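Long-range contact in 373aa long hypothetical citrate synthase (Sulfolobus tokodaii, PDB 1VGP), which is a predicted member of the citrate synthase family, a largely helical protein whose assembly contains two chains: residues I121-R135 with E323-V337. Numbering follows the deposited sequence.
Sequences ISKFPTIVANYARLR and EPDFFPAVFASARVV
An antiparallel helix pair in the interior of this citrate synthase-family fold joins 121-135 to 327-337, the segment axes 8.9 Å apart at 172°. Ile121 CG2 meets Val337 CG2 at 3.5 Å. One turn on, Val336 lies over one face of the Phe124 ring: CG1 of Val336, placed between backbone N and carbonyl carbon (chi1 63°), makes a CH-pi contact 4.1 Å from the ring centroid, while CG2 reaches Phe124 CE2. Ile203 of helix 199-210 also touches both side chains. In the middle Val128 CG1 packs 3.7 Å from Phe326 CD1. The far rim of that phenylalanine wedges against the other helix: Phe326 CZ lies 3.4 Å from Ala132 CA and also touches Tyr131 CD2. Arg135 covers another part of the rim, its guanidinium plane nearly perpendicular to the ring with Phe326 CE2 under one face. At the guanidinium edge Arg135 NH1 gives Asp325 OD1 a nearly straight bond (2.7 Å, 169°), meeting the oxygen from above the carboxylate plane; two weak NH2 bonds complete the salt bridge. Apolar packing thus gives way to an ion pair that ties Arg135, at the end of helix 113-135, to Asp325 near the start of the partner segment, with Glu323 probably adding longer-range attraction.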
loop_
_atom_site.group_PDB
_atom_site.type_symbol
_atom_site.label_atom_id
_atom_site.label_comp_id
_atom_site.label_asym_id
_atom_site.label_seq_id
_atom_site.Cartn_x
_atom_site.Cartn_y
_atom_site.Cartn_z
ATOM N N ILE A 121 11.169 12.394 2.316
ATOM C CA ILE A 121 10.469 13.354 3.166
ATOM C C ILE A 121 10.590 14.764 2.581
ATOM O O ILE A 121 9.637 15.543 2.576
ATOM C CB ILE A 121 11.068 13.334 4.602
ATOM C CG1 ILE A 121 10.745 12.000 5.270
ATOM C CG2 ILE A 121 10.524 14.486 5.425
ATOM C CD1 ILE A 121 11.488 11.753 6.546
ATOM N N SER A 122 11.777 15.069 2.079
ATOM C CA SER A 122 12.079 16.389 1.572
ATOM C C SER A 122 11.375 16.710 0.252
ATOM O O SER A 122 11.177 17.884 -0.083
ATOM C CB SER A 122 13.582 16.537 1.394
ATOM O OG SER A 122 13.884 16.743 0.031
ATOM N N LYS A 123 10.994 15.679 -0.494
ATOM C CA LYS A 123 10.366 15.885 -1.796
ATOM C C LYS A 123 8.849 16.014 -1.741
ATOM O O LYS A 123 8.239 16.514 -2.688
ATOM C CB LYS A 123 10.728 14.744 -2.748
ATOM C CG LYS A 123 12.151 14.816 -3.291
ATOM C CD LYS A 123 12.591 13.474 -3.826
ATOM C CE LYS A 123 13.940 13.578 -4.500
ATOM N NZ LYS A 123 15.037 13.331 -3.539
ATOM N N PHE A 124 8.231 15.560 -0.651
ATOM C CA PHE A 124 6.773 15.613 -0.545
ATOM C C PHE A 124 6.282 17.031 -0.785
ATOM O O PHE A 124 5.421 17.266 -1.626
ATOM C CB PHE A 124 6.302 15.128 0.831
ATOM C CG PHE A 124 5.916 13.672 0.864
ATOM C CD1 PHE A 124 4.590 13.297 1.030
ATOM C CD2 PHE A 124 6.882 12.678 0.727
ATOM C CE1 PHE A 124 4.231 11.949 1.062
ATOM C CE2 PHE A 124 6.532 11.328 0.758
ATOM C CZ PHE A 124 5.203 10.961 0.924
ATOM N N PRO A 125 6.842 18.007 -0.055
ATOM C CA PRO A 125 6.376 19.384 -0.262
ATOM C C PRO A 125 6.555 19.880 -1.704
ATOM O O PRO A 125 5.701 20.602 -2.228
ATOM C CB PRO A 125 7.177 20.193 0.766
ATOM C CG PRO A 125 8.343 19.320 1.128
ATOM C CD PRO A 125 7.842 17.918 1.026
ATOM N N THR A 126 7.650 19.466 -2.345
ATOM C CA THR A 126 7.920 19.807 -3.742
ATOM C C THR A 126 6.868 19.222 -4.675
ATOM O O THR A 126 6.407 19.895 -5.597
ATOM C CB THR A 126 9.306 19.295 -4.203
ATOM O OG1 THR A 126 10.271 19.480 -3.163
ATOM C CG2 THR A 126 9.769 20.047 -5.419
ATOM N N ILE A 127 6.497 17.963 -4.445
ATOM C CA ILE A 127 5.409 17.344 -5.208
ATOM C C ILE A 127 4.119 18.133 -4.991
ATOM O O ILE A 127 3.424 18.486 -5.940
ATOM C CB ILE A 127 5.157 15.884 -4.766
ATOM C CG1 ILE A 127 6.401 15.030 -5.030
ATOM C CG2 ILE A 127 3.950 15.319 -5.498
ATOM C CD1 ILE A 127 6.292 13.611 -4.500
ATOM N N VAL A 128 3.809 18.410 -3.729
ATOM C CA VAL A 128 2.541 19.030 -3.399
ATOM C C VAL A 128 2.458 20.446 -3.980
ATOM O O VAL A 128 1.515 20.773 -4.703
ATOM C CB VAL A 128 2.329 19.058 -1.863
ATOM C CG1 VAL A 128 1.002 19.722 -1.515
ATOM C CG2 VAL A 128 2.349 17.637 -1.322
ATOM N N ALA A 129 3.449 21.280 -3.683
ATOM C CA ALA A 129 3.417 22.665 -4.153
ATOM C C ALA A 129 3.401 22.742 -5.687
ATOM O O ALA A 129 2.647 23.531 -6.269
ATOM C CB ALA A 129 4.617 23.440 -3.599
ATOM N N ASN A 130 4.227 21.918 -6.333
ATOM C CA ASN A 130 4.336 21.916 -7.789
ATOM C C ASN A 130 3.006 21.581 -8.440
ATOM O O ASN A 130 2.626 22.175 -9.448
ATOM C CB ASN A 130 5.385 20.903 -8.244
ATOM C CG ASN A 130 6.795 21.468 -8.209
ATOM O OD1 ASN A 130 7.744 20.830 -8.675
ATOM N ND2 ASN A 130 6.939 22.673 -7.654
ATOM N N TYR A 131 2.286 20.629 -7.864
ATOM C CA TYR A 131 1.017 20.242 -8.450
ATOM C C TYR A 131 -0.020 21.344 -8.288
ATOM O O TYR A 131 -0.834 21.573 -9.186
ATOM C CB TYR A 131 0.487 18.956 -7.813
ATOM C CG TYR A 131 -0.746 18.444 -8.522
ATOM C CD1 TYR A 131 -0.727 18.194 -9.896
ATOM C CD2 TYR A 131 -1.941 18.246 -7.833
ATOM C CE1 TYR A 131 -1.873 17.762 -10.564
ATOM C CE2 TYR A 131 -3.091 17.815 -8.486
ATOM C CZ TYR A 131 -3.049 17.576 -9.848
ATOM O OH TYR A 131 -4.185 17.136 -10.495
ATOM N N ALA A 132 0.018 22.020 -7.140
ATOM C CA ALA A 132 -0.934 23.076 -6.836
ATOM C C ALA A 132 -0.805 24.246 -7.819
ATOM O O ALA A 132 -1.813 24.815 -8.254
ATOM C CB ALA A 132 -0.726 23.562 -5.407
ATOM N N ARG A 133 0.432 24.596 -8.169
ATOM C CA ARG A 133 0.684 25.645 -9.152
ATOM C C ARG A 133 0.227 25.203 -10.532
ATOM O O ARG A 133 -0.587 25.862 -11.177
ATOM C CB ARG A 133 2.176 25.971 -9.203
ATOM C CG ARG A 133 2.816 26.212 -7.846
ATOM C CD ARG A 133 2.805 27.686 -7.492
ATOM N NE ARG A 133 3.318 28.503 -8.583
ATOM C CZ ARG A 133 3.453 29.822 -8.527
ATOM N NH1 ARG A 133 3.195 30.473 -7.399
ATOM N NH2 ARG A 133 3.838 30.493 -9.604
ATOM N N LEU A 134 0.767 24.076 -10.982
ATOM C CA LEU A 134 0.394 23.499 -12.271
ATOM C C LEU A 134 -1.120 23.395 -12.416
ATOM O O LEU A 134 -1.675 23.661 -13.475
ATOM C CB LEU A 134 1.020 22.112 -12.408
ATOM C CG LEU A 134 2.337 21.993 -13.172
ATOM C CD1 LEU A 134 3.087 23.312 -13.160
ATOM C CD2 LEU A 134 3.173 20.888 -12.541
ATOM N N ARG A 135 -1.785 23.000 -11.343
ATOM C CA ARG A 135 -3.223 22.828 -11.376
ATOM C C ARG A 135 -3.884 24.184 -11.600
ATOM O O ARG A 135 -4.857 24.292 -12.342
ATOM C CB ARG A 135 -3.701 22.211 -10.058
ATOM C CG ARG A 135 -5.194 22.086 -9.929
ATOM C CD ARG A 135 -5.584 22.104 -8.472
ATOM N NE ARG A 135 -6.216 20.849 -8.091
ATOM C CZ ARG A 135 -7.070 20.713 -7.082
ATOM N NH1 ARG A 135 -7.702 19.558 -6.910
ATOM N NH2 ARG A 135 -7.290 21.723 -6.244
ATOM N N GLU A 323 -5.766 24.867 -1.099
ATOM C CA GLU A 323 -7.154 24.560 -1.364
ATOM C C GLU A 323 -7.501 23.276 -0.626
ATOM O O GLU A 323 -6.654 22.397 -0.422
ATOM C CB GLU A 323 -7.361 24.459 -2.871
ATOM C CG GLU A 323 -6.559 25.522 -3.633
ATOM C CD GLU A 323 -7.333 26.176 -4.757
ATOM O OE1 GLU A 323 -6.730 26.994 -5.494
ATOM O OE2 GLU A 323 -8.541 25.876 -4.909
ATOM N N PRO A 324 -8.754 23.171 -0.174
ATOM C CA PRO A 324 -9.209 22.093 0.706
ATOM C C PRO A 324 -8.853 20.671 0.311
ATOM O O PRO A 324 -8.712 19.817 1.182
ATOM C CB PRO A 324 -10.724 22.300 0.793
ATOM C CG PRO A 324 -11.041 23.364 -0.225
ATOM C CD PRO A 324 -9.807 24.172 -0.386
ATOM N N ASP A 325 -8.704 20.383 -0.974
ATOM C CA ASP A 325 -8.412 18.998 -1.333
ATOM C C ASP A 325 -6.918 18.723 -1.336
ATOM O O ASP A 325 -6.468 17.619 -1.645
ATOM C CB ASP A 325 -9.042 18.626 -2.684
ATOM C CG ASP A 325 -8.676 19.584 -3.782
ATOM O OD1 ASP A 325 -9.373 19.574 -4.821
ATOM O OD2 ASP A 325 -7.694 20.344 -3.607
ATOM N N PHE A 326 -6.149 19.737 -0.958
ATOM C CA PHE A 326 -4.718 19.575 -0.734
ATOM C C PHE A 326 -4.405 19.327 0.735
ATOM O O PHE A 326 -3.288 18.959 1.079
ATOM C CB PHE A 326 -3.978 20.822 -1.210
ATOM C CG PHE A 326 -3.568 20.762 -2.646
ATOM C CD1 PHE A 326 -2.317 20.278 -3.000
ATOM C CD2 PHE A 326 -4.437 21.179 -3.653
ATOM C CE1 PHE A 326 -1.933 20.209 -4.336
ATOM C CE2 PHE A 326 -4.060 21.113 -4.993
ATOM C CZ PHE A 326 -2.805 20.627 -5.336
ATOM N N PHE A 327 -5.394 19.538 1.597
ATOM C CA PHE A 327 -5.173 19.439 3.038
ATOM C C PHE A 327 -4.591 18.076 3.445
ATOM O O PHE A 327 -3.575 18.013 4.136
ATOM C CB PHE A 327 -6.481 19.703 3.804
ATOM C CG PHE A 327 -6.998 21.119 3.679
ATOM C CD1 PHE A 327 -8.224 21.472 4.234
ATOM C CD2 PHE A 327 -6.265 22.099 3.008
ATOM C CE1 PHE A 327 -8.707 22.775 4.124
ATOM C CE2 PHE A 327 -6.748 23.406 2.897
ATOM C CZ PHE A 327 -7.970 23.740 3.456
ATOM N N PRO A 328 -5.229 16.971 3.012
ATOM C CA PRO A 328 -4.691 15.640 3.330
ATOM C C PRO A 328 -3.249 15.437 2.886
ATOM O O PRO A 328 -2.453 14.803 3.587
ATOM C CB PRO A 328 -5.646 14.677 2.616
ATOM C CG PRO A 328 -6.377 15.518 1.623
ATOM C CD PRO A 328 -6.494 16.869 2.262
ATOM N N ALA A 329 -2.911 15.971 1.714
ATOM C CA ALA A 329 -1.558 15.832 1.173
ATOM C C ALA A 329 -0.497 16.613 1.967
ATOM O O ALA A 329 0.641 16.157 2.085
ATOM C CB ALA A 329 -1.550 16.261 -0.287
ATOM N N VAL A 330 -0.868 17.786 2.493
ATOM C CA VAL A 330 -0.007 18.519 3.431
ATOM C C VAL A 330 0.132 17.756 4.758
ATOM O O VAL A 330 1.214 17.714 5.349
ATOM C CB VAL A 330 -0.558 19.951 3.720
ATOM C CG1 VAL A 330 0.445 20.752 4.550
ATOM C CG2 VAL A 330 -0.848 20.676 2.409
ATOM N N PHE A 331 -0.967 17.159 5.212
ATOM C CA PHE A 331 -0.942 16.185 6.294
ATOM C C PHE A 331 0.144 15.139 6.001
ATOM O O PHE A 331 1.023 14.872 6.832
ATOM C CB PHE A 331 -2.321 15.522 6.386
ATOM C CG PHE A 331 -2.548 14.700 7.633
ATOM C CD1 PHE A 331 -1.532 13.942 8.203
ATOM C CD2 PHE A 331 -3.811 14.662 8.217
ATOM C CE1 PHE A 331 -1.766 13.161 9.335
ATOM C CE2 PHE A 331 -4.050 13.887 9.344
ATOM C CZ PHE A 331 -3.023 13.135 9.901
ATOM N N ALA A 332 0.079 14.557 4.807
ATOM C CA ALA A 332 0.977 13.466 4.429
ATOM C C ALA A 332 2.442 13.897 4.492
ATOM O O ALA A 332 3.317 13.112 4.896
ATOM C CB ALA A 332 0.633 12.982 3.033
ATOM N N SER A 333 2.701 15.141 4.089
ATOM C CA SER A 333 4.046 15.705 4.150
ATOM C C SER A 333 4.613 15.552 5.544
ATOM O O SER A 333 5.777 15.198 5.719
ATOM C CB SER A 333 4.027 17.191 3.794
ATOM O OG SER A 333 2.862 17.514 3.076
ATOM N N ALA A 334 3.783 15.843 6.538
ATOM C CA ALA A 334 4.208 15.738 7.922
ATOM C C ALA A 334 4.315 14.267 8.313
ATOM O O ALA A 334 5.336 13.825 8.838
ATOM C CB ALA A 334 3.213 16.450 8.819
ATOM N N ARG A 335 3.257 13.513 8.044
ATOM C CA ARG A 335 3.128 12.193 8.627
ATOM C C ARG A 335 4.158 11.218 8.052
ATOM O O ARG A 335 4.517 10.233 8.692
ATOM C CB ARG A 335 1.698 11.663 8.410
ATOM C CG ARG A 335 1.365 10.358 9.135
ATOM C CD ARG A 335 1.833 10.339 10.593
ATOM N NE ARG A 335 1.258 11.418 11.388
ATOM C CZ ARG A 335 0.002 11.450 11.832
ATOM N NH1 ARG A 335 -0.848 10.467 11.548
ATOM N NH2 ARG A 335 -0.412 12.468 12.574
ATOM N N VAL A 336 4.650 11.491 6.849
ATOM C CA VAL A 336 5.598 10.569 6.230
ATOM C C VAL A 336 6.872 10.436 7.083
ATOM O O VAL A 336 7.538 9.394 7.071
ATOM C CB VAL A 336 5.968 11.022 4.794
ATOM C CG1 VAL A 336 6.668 12.361 4.821
ATOM C CG2 VAL A 336 6.835 9.969 4.129
ATOM N N VAL A 337 7.198 11.489 7.827
ATOM C CA VAL A 337 8.293 11.414 8.776
ATOM C C VAL A 337 7.978 10.357 9.823
ATOM O O VAL A 337 8.823 9.521 10.141
ATOM C CB VAL A 337 8.525 12.773 9.476
ATOM C CG1 VAL A 337 9.578 12.635 10.574
ATOM C CG2 VAL A 337 8.963 13.807 8.448
#